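Side-chain contacts in 49 protein (Murid herpesvirus 4, PDB 6A4V), which interacts with host poly(ADP-ribose) polymerase 1 and facilitates virus replication, probably through that interaction: residues B[184-187]-B[188-191]; B[192-195]-B[196-199]; B[230-233]-B[234-238]. All coordinates share one frame; numbering follows the deposited sequence.

In the fold
The three contacts meet where the loop after helix 173-184, strand 192-193 and the C-terminal end of helix 213-235 come together. Contact 1 runs straight into contact 2 along the chain. Their centres are 13 Å apart, and Asn186 ND2 packs 3.6 Å from Met192 SD. Contact 3 comes later in the sequence but folds back on both. The Phe189 ring of contact 1 meets the Phe238 ring with planes at about 55°, the centres of contacts 1 and 3 being 12 Å apart. From contact 2, at 14 Å between centres, Met192 reaches contact 3, its CG 3.5 Å from Cys233 SG, while Phe198 packs on Phe230.

Contact 1. Residues B[184-187]-B[188-191]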
# COMPACT_ATOMS: atom_id res chain seq x y z
N LEU B 184 -15.82 -7.95 15.34
CA LEU B 184 -15.90 -9.41 15.34
C LEU B 184 -17.20 -9.87 14.68
O LEU B 184 -17.19 -10.85 13.97
CB LEU B 184 -15.75 -9.98 16.76
CG LEU B 184 -14.32 -9.98 17.30
CD1 LEU B 184 -14.29 -10.44 18.75
CD2 LEU B 184 -13.40 -10.84 16.44
N ASP B 185 -18.33 -9.21 14.96
CA ASP B 185 -19.57 -9.55 14.24
C ASP B 185 -19.55 -8.78 12.94
O ASP B 185 -19.72 -7.55 12.92
CB ASP B 185 -20.84 -9.22 15.02
CG ASP B 185 -22.13 -9.70 14.36
OD1 ASP B 185 -22.07 -10.63 13.49
OD2 ASP B 185 -23.17 -9.15 14.72
N ASN B 186 -19.32 -9.53 11.86
CA ASN B 186 -19.10 -8.93 10.57
C ASN B 186 -20.24 -9.37 9.67
O ASN B 186 -20.08 -9.42 8.43
CB ASN B 186 -17.72 -9.29 10.01
CG ASN B 186 -17.61 -10.76 9.72
OD1 ASN B 186 -18.63 -11.45 9.70
ND2 ASN B 186 -16.41 -11.25 9.45
N LYS B 187 -21.37 -9.67 10.31
CA LYS B 187 -22.60 -9.97 9.67
C LYS B 187 -22.36 -11.03 8.60
O LYS B 187 -22.54 -10.74 7.42
CB LYS B 187 -23.20 -8.69 9.08
CG LYS B 187 -23.52 -7.60 10.09
CD LYS B 187 -24.33 -6.45 9.50
CE LYS B 187 -24.73 -5.38 10.49
NZ LYS B 187 -25.42 -4.25 9.81
N HIS B 188 -21.95 -12.23 9.05
CA HIS B 188 -21.71 -13.39 8.19
C HIS B 188 -20.78 -13.00 7.03
O HIS B 188 -21.09 -13.21 5.87
CB HIS B 188 -23.04 -13.94 7.67
CG HIS B 188 -23.98 -14.41 8.74
ND1 HIS B 188 -25.04 -13.62 9.20
CD2 HIS B 188 -24.06 -15.58 9.41
CE1 HIS B 188 -25.70 -14.28 10.13
NE2 HIS B 188 -25.12 -15.49 10.27
N PHE B 189 -19.63 -12.39 7.36
CA PHE B 189 -18.57 -12.08 6.43
C PHE B 189 -19.05 -11.14 5.33
O PHE B 189 -18.61 -11.26 4.19
CB PHE B 189 -17.99 -13.38 5.88
CG PHE B 189 -17.28 -14.16 6.95
CD1 PHE B 189 -17.98 -14.98 7.83
CD2 PHE B 189 -15.91 -14.00 7.13
CE1 PHE B 189 -17.30 -15.67 8.82
CE2 PHE B 189 -15.24 -14.69 8.12
CZ PHE B 189 -15.94 -15.51 8.97
N SER B 190 -19.93 -10.20 5.67
CA SER B 190 -20.35 -9.19 4.67
C SER B 190 -19.14 -8.35 4.29
O SER B 190 -19.00 -8.01 3.10
CB SER B 190 -21.45 -8.34 5.17
OG SER B 190 -22.59 -9.13 5.47
N TYR B 191 -18.35 -8.01 5.35
CA TYR B 191 -17.11 -7.22 5.36
C TYR B 191 -16.12 -7.95 6.27
O TYR B 191 -16.51 -8.88 6.95
CB TYR B 191 -17.33 -5.79 5.84
CG TYR B 191 -18.10 -5.66 7.13
CD1 TYR B 191 -19.47 -5.49 7.14
CD2 TYR B 191 -17.46 -5.72 8.33
CE1 TYR B 191 -20.18 -5.33 8.32
CE2 TYR B 191 -18.14 -5.59 9.53
CZ TYR B 191 -19.51 -5.39 9.53
OH TYR B 191 -20.14 -5.26 10.72
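Ser190 OG donates to Lys187 O over a short 2.5 Å, lying in the plane of that carbonyl. Asn186 supplies two more acceptors. Asn186 OD1 accepts from Phe189 N at 2.7 Å; the nitrogen stands 55° out of the plane of the side-chain carbonyl, away from its lone pairs. Asn186 O accepts from Ser190 N at 2.9 Å, nearly in line with the C=O. With chi1 at 66°, CG between the backbone N and the carbonyl carbon, the Asn186 amide turns back over the turn, where the bond from Phe189 N to OD1 holds it. The backbone here is unusual: Lys187, His188 and Phe189 all have left-handed helical phi and psi, making a tight turn between the end of helix 173-184 and strand 192-193. Beyond the bonds, Asn186 ND2 sits over one face of the Phe189 ring, toward its rim, 3.6 Å from CD2, with amide and ring planes 64° apart. The Tyr191 ring lies against Asn186, one face turned to it: Tyr191 CE2 is 3.6 Å from Asn186 CA, and Asn186 O lies over the ring centre. Farther out, Asn186 and Phe189 both lean on Leu229 of helix 213-235.

Contact 2. Residues B[192-195]-B[196-199]; sequences MYNF and KTFL
An asparagine N-cap starts helix 195-203, just after the two-residue strand 192-193, and Asn194 is that cap. Asn194 OD1 accepts from Thr197 OG1 at 2.6 Å and from Thr197 N at 3.0 Å. The hydroxyl is tilted 15° from the carbonyl plane, while the N-H donor stands farther above it, at 37°. With chi1 at 66°, the side chain of Asn194 curls back toward the first turn, and there OD1 caps the Thr197 N-H. The nitrogen of the Asn194 side-chain amide is held too, ND2 bonding to Glu38 OE2. The backbone follows with Phe198 N on Asn194 O (3.2 Å) and a nearly straight bond from Leu199 N to Phe195 O (2.9 Å). Around the cap the packing is apolar: Tyr193 CB lies 3.7 Å from Phe198 CE2, and the methyl CG2 of Thr197 comes within 4.0 Å of Tyr193 CD1. Leu199 CD1 is modelled over one face of the Phe195 ring, but closer than carbons can sit, so that detail is doubtful. Met192 bonds by its backbone to Tyr40 and Tyr41, and Asn194 to Glu38. Phe198 touches Met183 of helix 173-184 and Val226 of helix 213-235, while Phe195 packs on Leu296 and Leu199 on Glu300, both of the second subunit.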
# COMPACT_ATOMS: atom_id res chain seq x y z
N MET B 192 -14.84 -7.54 6.19
CA MET B 192 -13.82 -7.94 7.10
C MET B 192 -12.97 -6.71 7.39
O MET B 192 -12.74 -5.90 6.53
CB MET B 192 -12.91 -9.05 6.55
CG MET B 192 -13.20 -10.45 7.08
SD MET B 192 -12.90 -10.73 8.84
CE MET B 192 -11.48 -11.82 8.81
N TYR B 193 -12.57 -6.57 8.65
CA TYR B 193 -11.58 -5.56 8.98
C TYR B 193 -10.21 -6.13 8.65
O TYR B 193 -10.01 -7.33 8.64
CB TYR B 193 -11.72 -5.14 10.44
CG TYR B 193 -12.95 -4.30 10.65
CD1 TYR B 193 -12.94 -2.98 10.27
CD2 TYR B 193 -14.09 -4.80 11.28
CE1 TYR B 193 -14.06 -2.18 10.42
CE2 TYR B 193 -15.22 -4.01 11.44
CZ TYR B 193 -15.19 -2.69 11.02
OH TYR B 193 -16.27 -1.86 11.11
N ASN B 194 -9.26 -5.25 8.37
CA ASN B 194 -7.87 -5.68 8.13
C ASN B 194 -7.09 -5.76 9.46
O ASN B 194 -7.51 -5.30 10.53
CB ASN B 194 -7.20 -4.72 7.16
CG ASN B 194 -7.05 -3.33 7.75
OD1 ASN B 194 -7.38 -3.09 8.92
ND2 ASN B 194 -6.51 -2.42 6.97
N PHE B 195 -5.92 -6.36 9.40
CA PHE B 195 -5.08 -6.60 10.55
C PHE B 195 -4.67 -5.34 11.32
O PHE B 195 -4.68 -5.32 12.53
CB PHE B 195 -3.83 -7.29 10.03
CG PHE B 195 -2.82 -7.58 11.08
CD1 PHE B 195 -3.19 -8.11 12.29
CD2 PHE B 195 -1.47 -7.40 10.80
CE1 PHE B 195 -2.22 -8.40 13.25
CE2 PHE B 195 -0.51 -7.71 11.75
CZ PHE B 195 -0.90 -8.21 12.97
N LYS B 196 -4.19 -4.32 10.61
CA LYS B 196 -3.85 -3.04 11.19
C LYS B 196 -4.99 -2.63 12.12
O LYS B 196 -4.77 -2.30 13.29
CB LYS B 196 -3.55 -2.09 10.02
CG LYS B 196 -3.58 -0.60 10.29
CD LYS B 196 -2.92 0.22 9.18
CE LYS B 196 -1.44 -0.10 9.00
NZ LYS B 196 -0.59 1.11 8.81
N THR B 197 -6.24 -2.73 11.64
CA THR B 197 -7.36 -2.37 12.52
C THR B 197 -7.49 -3.28 13.74
O THR B 197 -7.80 -2.82 14.83
CB THR B 197 -8.64 -2.28 11.69
OG1 THR B 197 -8.26 -1.37 10.66
CG2 THR B 197 -9.82 -1.80 12.47
N PHE B 198 -7.27 -4.58 13.59
CA PHE B 198 -7.52 -5.46 14.75
C PHE B 198 -6.45 -5.18 15.80
O PHE B 198 -6.73 -5.28 17.01
CB PHE B 198 -7.57 -6.94 14.38
CG PHE B 198 -8.86 -7.42 13.79
CD1 PHE B 198 -10.00 -7.49 14.56
CD2 PHE B 198 -8.94 -7.80 12.46
CE1 PHE B 198 -11.19 -7.91 14.03
CE2 PHE B 198 -10.17 -8.14 11.90
CZ PHE B 198 -11.26 -8.26 12.71
N LEU B 199 -5.24 -4.85 15.32
CA LEU B 199 -4.10 -4.42 16.13
C LEU B 199 -4.46 -3.17 16.91
O LEU B 199 -4.28 -3.07 18.12
CB LEU B 199 -2.90 -4.15 15.22
CG LEU B 199 -2.11 -5.40 14.84
CD1 LEU B 199 -1.18 -5.17 13.66
CD2 LEU B 199 -1.32 -5.89 16.03

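Contact 3. Residues B[230-233]-B[234-238]; sequences FSVC and VQSQF
Val232 O is held by two donors from Ser236. Ser236 N meets Val232 O at 2.8 Å, nearly along the C=O axis, and Ser236 OG reaches Val232 O at 2.7 Å from 39° above the carbonyl plane. The torsion of Ser236, with OG anti to the carbonyl carbon (chi1 -41°), bends the hydroxyl back over the helix end. Farther on, Phe238 N bonds to Cys233 O at 3.1 Å and Gln237 N to Val234 O at 3.1 Å; with Gln237 at positive phi (52°) this is a Schellman motif closing helix 213-235. Before it the helix is regular, Gln235 N bonding to Ser231 O at 2.9 Å. The Gln235 side chain runs back along that carbonyl, its CD 3.3 Å from Ser231 O. The Phe238 ring lies against the last turn, with CD2 4.0 Å from Cys233 CA and CE2 at 4.4 Å from Val232 CG1, and Ser236 CB sits over one face of it near the rim. The last carbonyls of helix 213-235, those of Val232, Cys233 and Val234, are thus satisfied within the turn itself, which lets this helix end and helix 238-262 begin within a residue or two.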
# COMPACT_ATOMS: atom_id res chain seq x y z
N PHE B 230 -10.24 -14.90 10.55
CA PHE B 230 -9.40 -14.85 9.35
C PHE B 230 -9.28 -16.28 8.81
O PHE B 230 -9.19 -16.52 7.61
CB PHE B 230 -8.03 -14.20 9.63
CG PHE B 230 -8.03 -12.70 9.49
CD1 PHE B 230 -8.30 -12.09 8.25
CD2 PHE B 230 -7.84 -11.87 10.59
CE1 PHE B 230 -8.33 -10.71 8.12
CE2 PHE B 230 -7.88 -10.48 10.45
CZ PHE B 230 -8.09 -9.90 9.22
N SER B 231 -9.32 -17.26 9.70
CA SER B 231 -9.19 -18.62 9.21
C SER B 231 -10.33 -18.95 8.25
O SER B 231 -10.16 -19.59 7.23
CB SER B 231 -9.15 -19.61 10.31
OG SER B 231 -7.83 -19.75 10.80
N VAL B 232 -11.53 -18.57 8.66
CA VAL B 232 -12.68 -18.93 7.87
C VAL B 232 -12.63 -18.11 6.58
O VAL B 232 -12.76 -18.61 5.47
CB VAL B 232 -13.96 -18.69 8.70
CG1 VAL B 232 -15.19 -18.53 7.84
CG2 VAL B 232 -14.14 -19.82 9.71
N CYS B 233 -12.35 -16.83 6.76
CA CYS B 233 -12.21 -15.90 5.68
C CYS B 233 -11.27 -16.41 4.58
O CYS B 233 -11.57 -16.25 3.38
CB CYS B 233 -11.70 -14.61 6.25
SG CYS B 233 -12.08 -13.22 5.17
N VAL B 234 -10.14 -17.04 4.96
CA VAL B 234 -9.08 -17.46 4.03
C VAL B 234 -9.46 -18.83 3.50
O VAL B 234 -9.43 -19.08 2.29
CB VAL B 234 -7.70 -17.39 4.73
CG1 VAL B 234 -6.52 -18.01 3.98
CG2 VAL B 234 -7.38 -15.95 5.11
N GLN B 235 -9.93 -19.73 4.38
CA GLN B 235 -10.46 -21.00 3.93
C GLN B 235 -11.40 -20.71 2.75
O GLN B 235 -11.29 -21.28 1.70
CB GLN B 235 -11.25 -21.70 5.05
CG GLN B 235 -10.44 -22.61 6.00
CD GLN B 235 -10.99 -22.77 7.41
OE1 GLN B 235 -12.18 -22.58 7.70
NE2 GLN B 235 -10.10 -23.13 8.34
N SER B 236 -12.35 -19.79 2.95
CA SER B 236 -13.52 -19.66 2.09
C SER B 236 -13.26 -18.67 0.93
O SER B 236 -14.18 -18.31 0.17
CB SER B 236 -14.72 -19.24 2.96
OG SER B 236 -14.74 -19.95 4.23
N GLN B 237 -12.03 -18.15 0.83
CA GLN B 237 -11.61 -17.24 -0.23
C GLN B 237 -12.56 -16.03 -0.39
O GLN B 237 -12.72 -15.50 -1.53
CB GLN B 237 -11.49 -18.08 -1.50
CG GLN B 237 -10.22 -18.94 -1.43
CD GLN B 237 -9.79 -19.53 -2.75
OE1 GLN B 237 -8.85 -19.05 -3.38
NE2 GLN B 237 -10.49 -20.57 -3.18
N PHE B 238 -13.08 -15.52 0.72
CA PHE B 238 -14.01 -14.31 0.63
C PHE B 238 -13.27 -13.10 0.06
O PHE B 238 -13.83 -12.38 -0.70
CB PHE B 238 -14.69 -14.00 1.97
CG PHE B 238 -15.61 -15.09 2.54
CD1 PHE B 238 -16.31 -15.97 1.72
CD2 PHE B 238 -15.77 -15.23 3.91
CE1 PHE B 238 -17.13 -16.96 2.26
CE2 PHE B 238 -16.65 -16.18 4.46
CZ PHE B 238 -17.30 -17.05 3.64